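Local structure of 2-Cys peroxiredoxin (2H01) at residues Y33-F38 / F124-K129; Y37-D42 / F77-W82; C71-K76 / I103-A108. The protein probably acts as a thiol-specific peroxidase of the peroxiredoxin family, reducing hydrogen peroxide to water and organic hydroperoxides to alcohols. One frame throughout, in Å; residues are numbered along the deposited sequence.

Contact 1 (Y33-F38 / F124-K129); sequences YVLLYF and FVLIDK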
loop_
_atom_site.group_PDB
_atom_site.type_symbol
_atom_site.label_atom_id
_atom_site.label_comp_id
_atom_site.label_asym_id
_atom_site.label_seq_id
_atom_site.Cartn_x
_atom_site.Cartn_y
_atom_site.Cartn_z
ATOM N N TYR A 33 -3.574 -5.011 9.343
ATOM C CA TYR A 33 -2.642 -3.906 9.175
ATOM C C TYR A 33 -2.805 -3.627 7.683
ATOM O O TYR A 33 -3.213 -4.518 6.936
ATOM C CB TYR A 33 -1.199 -4.345 9.452
ATOM C CG TYR A 33 -0.919 -4.743 10.873
ATOM C CD1 TYR A 33 -1.443 -5.926 11.401
ATOM C CD2 TYR A 33 -0.114 -3.947 11.689
ATOM C CE1 TYR A 33 -1.168 -6.314 12.711
ATOM C CE2 TYR A 33 0.172 -4.317 13.000
ATOM C CZ TYR A 33 -0.360 -5.502 13.506
ATOM O OH TYR A 33 -0.099 -5.870 14.800
ATOM N N VAL A 34 -2.493 -2.416 7.237
ATOM C CA VAL A 34 -2.650 -2.107 5.820
ATOM C C VAL A 34 -1.369 -1.593 5.186
ATOM O O VAL A 34 -0.701 -0.742 5.756
ATOM C CB VAL A 34 -3.740 -1.031 5.587
ATOM C CG1 VAL A 34 -3.875 -0.738 4.085
ATOM C CG2 VAL A 34 -5.076 -1.499 6.167
ATOM N N LEU A 35 -1.025 -2.137 4.018
ATOM C CA LEU A 35 0.140 -1.662 3.282
ATOM C C LEU A 35 -0.447 -0.979 2.049
ATOM O O LEU A 35 -0.839 -1.642 1.082
ATOM C CB LEU A 35 1.071 -2.805 2.854
ATOM C CG LEU A 35 2.516 -2.483 2.387
ATOM C CD1 LEU A 35 2.538 -1.828 1.024
ATOM C CD2 LEU A 35 3.183 -1.584 3.395
ATOM N N LEU A 36 -0.543 0.343 2.108
ATOM C CA LEU A 36 -1.065 1.132 1.000
ATOM C C LEU A 36 0.123 1.616 0.184
ATOM O O LEU A 36 1.048 2.223 0.736
ATOM C CB LEU A 36 -1.841 2.349 1.522
ATOM C CG LEU A 36 -2.290 3.342 0.430
ATOM C CD1 LEU A 36 -3.377 2.704 -0.429
ATOM C CD2 LEU A 36 -2.803 4.638 1.054
ATOM N N TYR A 37 0.111 1.354 -1.122
ATOM C CA TYR A 37 1.207 1.795 -1.975
ATOM C C TYR A 37 0.696 2.536 -3.201
ATOM O O TYR A 37 -0.404 2.270 -3.683
ATOM C CB TYR A 37 2.093 0.608 -2.401
ATOM C CG TYR A 37 1.456 -0.382 -3.364
ATOM C CD1 TYR A 37 0.729 -1.474 -2.899
ATOM C CD2 TYR A 37 1.605 -0.230 -4.741
ATOM C CE1 TYR A 37 0.168 -2.407 -3.778
ATOM C CE2 TYR A 37 1.042 -1.146 -5.636
ATOM C CZ TYR A 37 0.329 -2.233 -5.145
ATOM O OH TYR A 37 -0.201 -3.142 -6.025
ATOM N N PHE A 38 1.499 3.472 -3.697
ATOM C CA PHE A 38 1.125 4.271 -4.861
ATOM C C PHE A 38 2.037 4.096 -6.069
ATOM O O PHE A 38 3.244 3.920 -5.942
ATOM C CB PHE A 38 1.128 5.773 -4.526
ATOM C CG PHE A 38 0.067 6.197 -3.558
ATOM C CD1 PHE A 38 0.270 6.085 -2.187
ATOM C CD2 PHE A 38 -1.141 6.715 -4.016
ATOM C CE1 PHE A 38 -0.720 6.486 -1.274
ATOM C CE2 PHE A 38 -2.142 7.118 -3.118
ATOM C CZ PHE A 38 -1.925 7.002 -1.740
ATOM N N PHE A 124 5.308 3.680 -0.243
ATOM C CA PHE A 124 4.813 2.553 0.549
ATOM C C PHE A 124 4.417 3.133 1.900
ATOM O O PHE A 124 5.232 3.756 2.578
ATOM C CB PHE A 124 5.881 1.463 0.756
ATOM C CG PHE A 124 6.307 0.764 -0.513
ATOM C CD1 PHE A 124 5.372 0.146 -1.340
ATOM C CD2 PHE A 124 7.649 0.748 -0.895
ATOM C CE1 PHE A 124 5.771 -0.478 -2.539
ATOM C CE2 PHE A 124 8.054 0.131 -2.087
ATOM C CZ PHE A 124 7.116 -0.479 -2.908
ATOM N N VAL A 125 3.161 2.944 2.282
ATOM C CA VAL A 125 2.660 3.471 3.544
ATOM C C VAL A 125 2.088 2.353 4.402
ATOM O O VAL A 125 1.102 1.714 4.036
ATOM C CB VAL A 125 1.566 4.520 3.292
ATOM C CG1 VAL A 125 1.175 5.205 4.602
ATOM C CG2 VAL A 125 2.069 5.544 2.277
ATOM N N LEU A 126 2.714 2.114 5.548
ATOM C CA LEU A 126 2.260 1.057 6.443
ATOM C C LEU A 126 1.406 1.658 7.553
ATOM O O LEU A 126 1.828 2.591 8.239
ATOM C CB LEU A 126 3.467 0.306 7.023
ATOM C CG LEU A 126 3.214 -0.694 8.153
ATOM C CD1 LEU A 126 2.268 -1.799 7.694
ATOM C CD2 LEU A 126 4.544 -1.261 8.625
ATOM N N ILE A 127 0.309 1.169 7.744
ATOM C CA ILE A 127 -0.709 1.617 8.686
ATOM C C ILE A 127 -1.085 0.507 9.663
ATOM O O ILE A 127 -1.269 -0.656 9.239
ATOM C CB ILE A 127 -1.962 2.105 7.934
ATOM C CG1 ILE A 127 -1.568 3.062 6.806
ATOM C CG2 ILE A 127 -2.931 2.777 8.895
ATOM C CD1 ILE A 127 -2.688 3.354 5.834
ATOM N N ASP A 128 -1.136 0.702 10.987
ATOM C CA ASP A 128 -1.491 -0.367 11.932
ATOM C C ASP A 128 -2.998 -0.601 12.000
ATOM O O ASP A 128 -3.762 0.057 11.296
ATOM C CB ASP A 128 -0.934 -0.098 13.341
ATOM C CG ASP A 128 -1.515 1.150 13.985
ATOM O OD1 ASP A 128 -2.654 1.550 13.655
ATOM O OD2 ASP A 128 -0.824 1.725 14.848
ATOM N N LYS A 129 -3.415 -1.463 12.911
ATOM C CA LYS A 129 -4.796 -1.882 13.022
ATOM C C LYS A 129 -5.686 -0.816 13.666
ATOM O O LYS A 129 -6.898 -0.938 13.712
ATOM C CB LYS A 129 -4.868 -3.185 13.789
ATOM C CG LYS A 129 -3.871 -4.197 13.327
ATOM C CD LYS A 129 -4.410 -5.600 13.481
ATOM C CE LYS A 129 -4.486 -6.021 14.934
ATOM N NZ LYS A 129 -3.172 -5.984 15.587
#
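An antiparallel strand pair inside the thioredoxin-fold sheet joins Val-34 to Ile-127 and Leu-36 to Val-125, and it illustrates how a sheet core combines a regular backbone ladder with varied side-chain contacts. These two pairs are hydrogen-bonded: Val-34 N reaches Ile-127 O at 2.9 Å and Val-125 N reaches Leu-36 O at 2.7 Å, each with its reciprocal bond. Leu-35/Leu-126 and Tyr-37/Phe-124 form the non-hydrogen-bonded pairs, with side chains on the face opposite to that of Val-34, Leu-36, Val-125 and Ile-127. There CB of Tyr-37 meets the edge of the Phe-124 ring, 3.5 Å from CD1, while Leu-35 CD1 comes within 4.2 Å of the same Phe-124 CD1. Past the strand end, Lys-129 (chi1 -47°) sets CG over one face of the Tyr-33 ring, 3.5 Å from its centroid, in a CH-pi contact; further bends carry NZ to a weak 3.2 Å hydrogen bond with Tyr-33 OH, a hydroxyl also bonded to Glu-161. The two strands are central: 66-72 pairs with the far side of 33-38 and 133-138 with 119-127, while helix 147-163 packs on Phe-124 and Leu-126.

Contact 2 (Y37-D42 / F77-W82); sequences YFYPLD and FTHLAW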
loop_
_atom_site.group_PDB
_atom_site.type_symbol
_atom_site.label_atom_id
_atom_site.label_comp_id
_atom_site.label_asym_id
_atom_site.label_seq_id
_atom_site.Cartn_x
_atom_site.Cartn_y
_atom_site.Cartn_z
ATOM N N TYR A 37 0.111 1.354 -1.122
ATOM C CA TYR A 37 1.207 1.795 -1.975
ATOM C C TYR A 37 0.696 2.536 -3.201
ATOM O O TYR A 37 -0.404 2.270 -3.683
ATOM C CB TYR A 37 2.093 0.608 -2.401
ATOM C CG TYR A 37 1.456 -0.382 -3.364
ATOM C CD1 TYR A 37 0.729 -1.474 -2.899
ATOM C CD2 TYR A 37 1.605 -0.230 -4.741
ATOM C CE1 TYR A 37 0.168 -2.407 -3.778
ATOM C CE2 TYR A 37 1.042 -1.146 -5.636
ATOM C CZ TYR A 37 0.329 -2.233 -5.145
ATOM O OH TYR A 37 -0.201 -3.142 -6.025
ATOM N N PHE A 38 1.499 3.472 -3.697
ATOM C CA PHE A 38 1.125 4.271 -4.861
ATOM C C PHE A 38 2.037 4.096 -6.069
ATOM O O PHE A 38 3.244 3.920 -5.942
ATOM C CB PHE A 38 1.128 5.773 -4.526
ATOM C CG PHE A 38 0.067 6.197 -3.558
ATOM C CD1 PHE A 38 0.270 6.085 -2.187
ATOM C CD2 PHE A 38 -1.141 6.715 -4.016
ATOM C CE1 PHE A 38 -0.720 6.486 -1.274
ATOM C CE2 PHE A 38 -2.142 7.118 -3.118
ATOM C CZ PHE A 38 -1.925 7.002 -1.740
ATOM N N TYR A 39 1.448 4.139 -7.252
ATOM C CA TYR A 39 2.230 4.082 -8.477
ATOM C C TYR A 39 1.567 5.110 -9.404
ATOM O O TYR A 39 0.387 5.413 -9.260
ATOM C CB TYR A 39 2.254 2.672 -9.080
ATOM C CG TYR A 39 0.914 2.079 -9.435
ATOM C CD1 TYR A 39 0.110 1.488 -8.460
ATOM C CD2 TYR A 39 0.448 2.100 -10.759
ATOM C CE1 TYR A 39 -1.117 0.932 -8.787
ATOM C CE2 TYR A 39 -0.781 1.552 -11.097
ATOM C CZ TYR A 39 -1.556 0.969 -10.107
ATOM O OH TYR A 39 -2.768 0.425 -10.431
ATOM N N PRO A 40 2.334 5.681 -10.340
ATOM C CA PRO A 40 1.832 6.683 -11.284
ATOM C C PRO A 40 0.621 6.288 -12.129
ATOM O O PRO A 40 -0.470 6.844 -11.986
ATOM C CB PRO A 40 3.049 6.972 -12.169
ATOM C CG PRO A 40 4.220 6.660 -11.286
ATOM C CD PRO A 40 3.765 5.409 -10.573
ATOM N N LEU A 41 0.826 5.319 -13.012
ATOM C CA LEU A 41 -0.220 4.922 -13.938
ATOM C C LEU A 41 -0.245 3.473 -14.360
ATOM O O LEU A 41 0.723 2.730 -14.211
ATOM C CB LEU A 41 -0.096 5.749 -15.217
ATOM C CG LEU A 41 -0.155 7.269 -15.127
ATOM C CD1 LEU A 41 0.340 7.864 -16.439
ATOM C CD2 LEU A 41 -1.580 7.709 -14.815
ATOM N N ASP A 42 -1.385 3.116 -14.931
ATOM C CA ASP A 42 -1.647 1.802 -15.479
ATOM C C ASP A 42 -1.185 1.843 -16.939
ATOM O O ASP A 42 -1.040 2.917 -17.518
ATOM C CB ASP A 42 -3.149 1.539 -15.461
ATOM C CG ASP A 42 -3.670 1.127 -14.097
ATOM O OD1 ASP A 42 -3.040 1.432 -13.058
ATOM O OD2 ASP A 42 -4.744 0.503 -14.087
ATOM N N PHE A 77 -12.213 0.860 -14.041
ATOM C CA PHE A 77 -12.368 0.206 -15.332
ATOM C C PHE A 77 -11.007 -0.044 -15.971
ATOM O O PHE A 77 -10.780 -1.096 -16.565
ATOM C CB PHE A 77 -13.239 1.059 -16.244
ATOM C CG PHE A 77 -14.634 1.228 -15.736
ATOM C CD1 PHE A 77 -15.547 0.185 -15.827
ATOM C CD2 PHE A 77 -15.032 2.415 -15.147
ATOM C CE1 PHE A 77 -16.839 0.319 -15.338
ATOM C CE2 PHE A 77 -16.325 2.561 -14.653
ATOM C CZ PHE A 77 -17.233 1.510 -14.749
ATOM N N THR A 78 -10.081 0.895 -15.886
ATOM C CA THR A 78 -8.780 0.591 -16.441
ATOM C C THR A 78 -7.896 -0.339 -15.631
ATOM O O THR A 78 -7.054 -1.023 -16.191
ATOM C CB THR A 78 -8.034 1.787 -17.034
ATOM O OG1 THR A 78 -8.763 2.983 -16.803
ATOM C CG2 THR A 78 -6.740 2.009 -16.344
ATOM N N HIS A 79 -8.129 -0.402 -14.324
ATOM C CA HIS A 79 -7.445 -1.417 -13.518
ATOM C C HIS A 79 -7.882 -2.794 -14.012
ATOM O O HIS A 79 -7.063 -3.674 -14.260
ATOM C CB HIS A 79 -7.826 -1.315 -12.030
ATOM C CG HIS A 79 -7.181 -0.182 -11.297
ATOM N ND1 HIS A 79 -6.091 0.502 -11.786
ATOM C CD2 HIS A 79 -7.444 0.352 -10.081
ATOM C CE1 HIS A 79 -5.710 1.410 -10.906
ATOM N NE2 HIS A 79 -6.514 1.337 -9.861
ATOM N N LEU A 80 -9.189 -2.981 -14.135
ATOM C CA LEU A 80 -9.732 -4.258 -14.591
ATOM C C LEU A 80 -9.128 -4.658 -15.937
ATOM O O LEU A 80 -8.638 -5.779 -16.103
ATOM C CB LEU A 80 -11.255 -4.174 -14.712
ATOM C CG LEU A 80 -11.935 -5.431 -15.253
ATOM C CD1 LEU A 80 -11.587 -6.619 -14.346
ATOM C CD2 LEU A 80 -13.452 -5.221 -15.323
ATOM N N ALA A 81 -9.162 -3.727 -16.889
ATOM C CA ALA A 81 -8.618 -3.965 -18.216
ATOM C C ALA A 81 -7.126 -4.279 -18.151
ATOM O O ALA A 81 -6.611 -5.025 -18.985
ATOM C CB ALA A 81 -8.855 -2.742 -19.106
ATOM N N TRP A 82 -6.434 -3.712 -17.166
ATOM C CA TRP A 82 -5.000 -3.948 -17.022
ATOM C C TRP A 82 -4.735 -5.329 -16.428
ATOM O O TRP A 82 -3.708 -5.943 -16.706
ATOM C CB TRP A 82 -4.369 -2.873 -16.139
ATOM C CG TRP A 82 -2.886 -2.765 -16.271
ATOM C CD1 TRP A 82 -2.140 -3.059 -17.370
ATOM C CD2 TRP A 82 -1.983 -2.196 -15.315
ATOM N NE1 TRP A 82 -0.827 -2.704 -17.168
ATOM C CE2 TRP A 82 -0.703 -2.170 -15.914
ATOM C CE3 TRP A 82 -2.135 -1.700 -14.013
ATOM C CZ2 TRP A 82 0.423 -1.665 -15.256
ATOM C CZ3 TRP A 82 -1.020 -1.198 -13.358
ATOM C CH2 TRP A 82 0.247 -1.183 -13.981
#
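With its CG wedged between backbone N and carbonyl carbon (chi1 59°), Tyr-39 sends its hydroxyl toward His-79, while Asp-42, whose CG lies beside its own N (chi1 -79°), brings its carboxylate to the same point. The result is a His-carboxylate hydrogen bond between the loop that follows strand 33-38 of the thioredoxin fold and helix 76-83, a useful example of a buried acid held by several donors. His-79 ND1 donates to Asp-42 OD2 at 2.7 Å; the oxygen lies almost exactly in the imidazole plane and is approached on its syn side. Its companion OD1 accepts from Tyr-39 OH at 2.8 Å, also on the syn side, and bonds to Ser-72 as well. Because His-79 NE2 is hydrogen-bonded to the carbonyl of Ile-100, both ring nitrogens have acceptors, which fixes the rotation of the ring.

Trp-82 turns one face of its indole to Asp-42, whose CA sits 3.7 Å from the centroid of the six-membered ring, close to the ring normal, in a CH-pi contact. The Tyr-39 side chain runs antiparallel alongside that of Trp-82, CE2 lying 3.6 Å from Trp-82 CZ3, with the two ring planes inclined at 35°. The indole NE1 is bound by Gly-90 O, and the Trp-82 side chain lies about 8 Å from that of Cys-47, the predicted peroxidatic cysteine. The carboxylate carbon CG of Asp-42 rests 3.2 Å from Trp-82 CE3.

Contact 3 (C71-K76 / I103-A108); sequences CSVDSK and ISKSIA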
loop_
_atom_site.group_PDB
_atom_site.type_symbol
_atom_site.label_atom_id
_atom_site.label_comp_id
_atom_site.label_asym_id
_atom_site.label_seq_id
_atom_site.Cartn_x
_atom_site.Cartn_y
_atom_site.Cartn_z
ATOM N N CYS A 71 -2.661 1.712 -5.217
ATOM C CA CYS A 71 -3.396 2.877 -5.671
ATOM C C CYS A 71 -2.721 3.710 -6.767
ATOM O O CYS A 71 -1.525 4.003 -6.692
ATOM C CB CYS A 71 -3.682 3.762 -4.455
ATOM S SG CYS A 71 -4.582 5.300 -4.761
ATOM N N SER A 72 -3.500 4.064 -7.791
ATOM C CA SER A 72 -3.047 4.931 -8.886
ATOM C C SER A 72 -4.268 5.777 -9.233
ATOM O O SER A 72 -5.404 5.393 -8.939
ATOM C CB SER A 72 -2.601 4.147 -10.125
ATOM O OG SER A 72 -3.684 3.903 -11.006
ATOM N N VAL A 73 -4.047 6.925 -9.852
ATOM C CA VAL A 73 -5.158 7.798 -10.185
ATOM C C VAL A 73 -6.087 7.279 -11.297
ATOM O O VAL A 73 -7.076 7.934 -11.628
ATOM C CB VAL A 73 -4.637 9.213 -10.547
ATOM C CG1 VAL A 73 -3.783 9.756 -9.393
ATOM C CG2 VAL A 73 -3.837 9.162 -11.825
ATOM N N ASP A 74 -5.747 6.135 -11.885
ATOM C CA ASP A 74 -6.579 5.455 -12.878
ATOM C C ASP A 74 -7.961 5.030 -12.358
ATOM O O ASP A 74 -8.159 4.867 -11.165
ATOM C CB ASP A 74 -5.845 4.228 -13.444
ATOM C CG ASP A 74 -4.584 4.583 -14.224
ATOM O OD1 ASP A 74 -4.681 4.997 -15.378
ATOM O OD2 ASP A 74 -3.440 4.453 -13.776
ATOM N N SER A 75 -8.912 4.846 -13.264
ATOM C CA SER A 75 -10.262 4.428 -12.874
ATOM C C SER A 75 -10.291 2.925 -12.607
ATOM O O SER A 75 -9.341 2.208 -12.946
ATOM C CB SER A 75 -11.260 4.747 -13.993
ATOM O OG SER A 75 -10.991 3.947 -15.135
ATOM N N LYS A 76 -11.382 2.448 -12.007
ATOM C CA LYS A 76 -11.508 1.025 -11.723
ATOM C C LYS A 76 -11.632 0.236 -13.021
ATOM O O LYS A 76 -11.203 -0.916 -13.100
ATOM C CB LYS A 76 -12.714 0.738 -10.817
ATOM C CG LYS A 76 -14.080 1.166 -11.340
ATOM C CD LYS A 76 -15.169 0.507 -10.481
ATOM C CE LYS A 76 -16.588 0.772 -10.979
ATOM N NZ LYS A 76 -16.996 2.182 -10.744
ATOM N N ILE A 103 -9.586 8.424 -8.598
ATOM C CA ILE A 103 -9.939 9.119 -9.823
ATOM C C ILE A 103 -10.172 10.610 -9.662
ATOM O O ILE A 103 -10.105 11.347 -10.622
ATOM C CB ILE A 103 -11.139 8.475 -10.521
ATOM C CG1 ILE A 103 -11.581 9.343 -11.684
ATOM C CG2 ILE A 103 -12.288 8.316 -9.575
ATOM C CD1 ILE A 103 -11.777 8.591 -12.934
ATOM N N SER A 104 -10.449 11.045 -8.444
ATOM C CA SER A 104 -10.446 12.461 -8.120
ATOM C C SER A 104 -9.082 12.994 -7.725
ATOM O O SER A 104 -8.899 14.188 -7.582
ATOM C CB SER A 104 -11.490 12.769 -7.048
ATOM O OG SER A 104 -10.983 12.590 -5.749
ATOM N N LYS A 105 -8.129 12.091 -7.548
ATOM C CA LYS A 105 -6.790 12.445 -7.100
ATOM C C LYS A 105 -6.708 12.815 -5.619
ATOM O O LYS A 105 -5.641 13.140 -5.120
ATOM C CB LYS A 105 -6.196 13.551 -7.957
ATOM C CG LYS A 105 -5.858 13.114 -9.356
ATOM C CD LYS A 105 -5.165 14.194 -10.146
ATOM C CE LYS A 105 -5.422 14.024 -11.617
ATOM N NZ LYS A 105 -4.860 12.759 -12.103
ATOM N N SER A 106 -7.826 12.672 -4.919
ATOM C CA SER A 106 -7.941 13.091 -3.539
ATOM C C SER A 106 -7.043 12.318 -2.573
ATOM O O SER A 106 -6.460 12.884 -1.676
ATOM C CB SER A 106 -9.406 13.075 -3.088
ATOM O OG SER A 106 -9.919 11.770 -2.929
ATOM N N ILE A 107 -6.938 11.018 -2.776
ATOM C CA ILE A 107 -6.165 10.168 -1.893
ATOM C C ILE A 107 -4.685 10.488 -1.989
ATOM O O ILE A 107 -4.037 10.744 -0.983
ATOM C CB ILE A 107 -6.453 8.681 -2.174
ATOM C CG1 ILE A 107 -7.929 8.381 -1.934
ATOM C CG2 ILE A 107 -5.587 7.804 -1.322
ATOM C CD1 ILE A 107 -8.475 7.201 -2.683
ATOM N N ALA A 108 -4.165 10.505 -3.207
ATOM C CA ALA A 108 -2.785 10.876 -3.422
ATOM C C ALA A 108 -2.510 12.204 -2.760
ATOM O O ALA A 108 -1.473 12.386 -2.155
ATOM C CB ALA A 108 -2.449 10.925 -4.887
HETATM O O HOH W 1 -7.156 10.659 -12.293
#
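Val-73 and Lys-105 cross where the loop leaving strand 66-72 of the thioredoxin-like fold faces the turn that leads into helix 106-110, and the pair shows how one small interface can change from dry to wet over a few residues. The buried end is formed by Cys-71 and Ile-107, with Cys-71 SG 4.4 Å from Ile-107 CG2, and the ring of Phe-38, on the neighbouring strand, packs against both residues. At the middle, the backbones come near enough for Ile-103 CA to direct its hydrogen at Val-73 O, 3.6 Å away with an angle of 159° at the hydrogen.

The other side is more exposed and more polar. The side chain of the exposed Ile-103 touches Ser-75 with its terminal methyl, CD1 lying 4.0 Å from Ser-75 CB. The aliphatic part of Lys-105 runs obliquely past Val-73, its CG 3.9 Å from Val-73 CG1; a bend at chi4 (-63°) then turns the ammonium end back over the valine, where NZ comes to 3.7 Å from CG2. A water joins the two loops here: it donates to Val-73 O at 2.8 Å, accepts from Lys-105 NZ at 3.1 Å and makes a weak bond to Ile-103 O.

The direct contacts are thus van der Waals and CH...O in kind, while the conventional hydrogen bonding between the segments passes through water. Such chemistry implies a junction set more by shape than by strong polar pairing, with the ammonium of Lys-105 held between the carbonyl of Ser-118 and the bridging water.

Read from the N terminus, strand 33-38 opens contact 1 and runs directly into 37-42, where contact 2 begins, so both start from one stretch and share Tyr-37 and Phe-38. Contact 2 closes first, at helix 76-83, but segment 71-76 has already begun contact 3, which closes at 103-108; contacts 2 and 3 therefore cross along the chain. Contact 1 closes last, at 124-129, and its long loop encloses contact 3. In space, contacts 2 and 3 are neighbours, linked by a hydrogen bond from Asp-42 N to Asp-74 OD2, while Tyr-37 O meets Cys-71 N between adjacent strands. Together they tie the central sheet to helices 76-83 and 106-110.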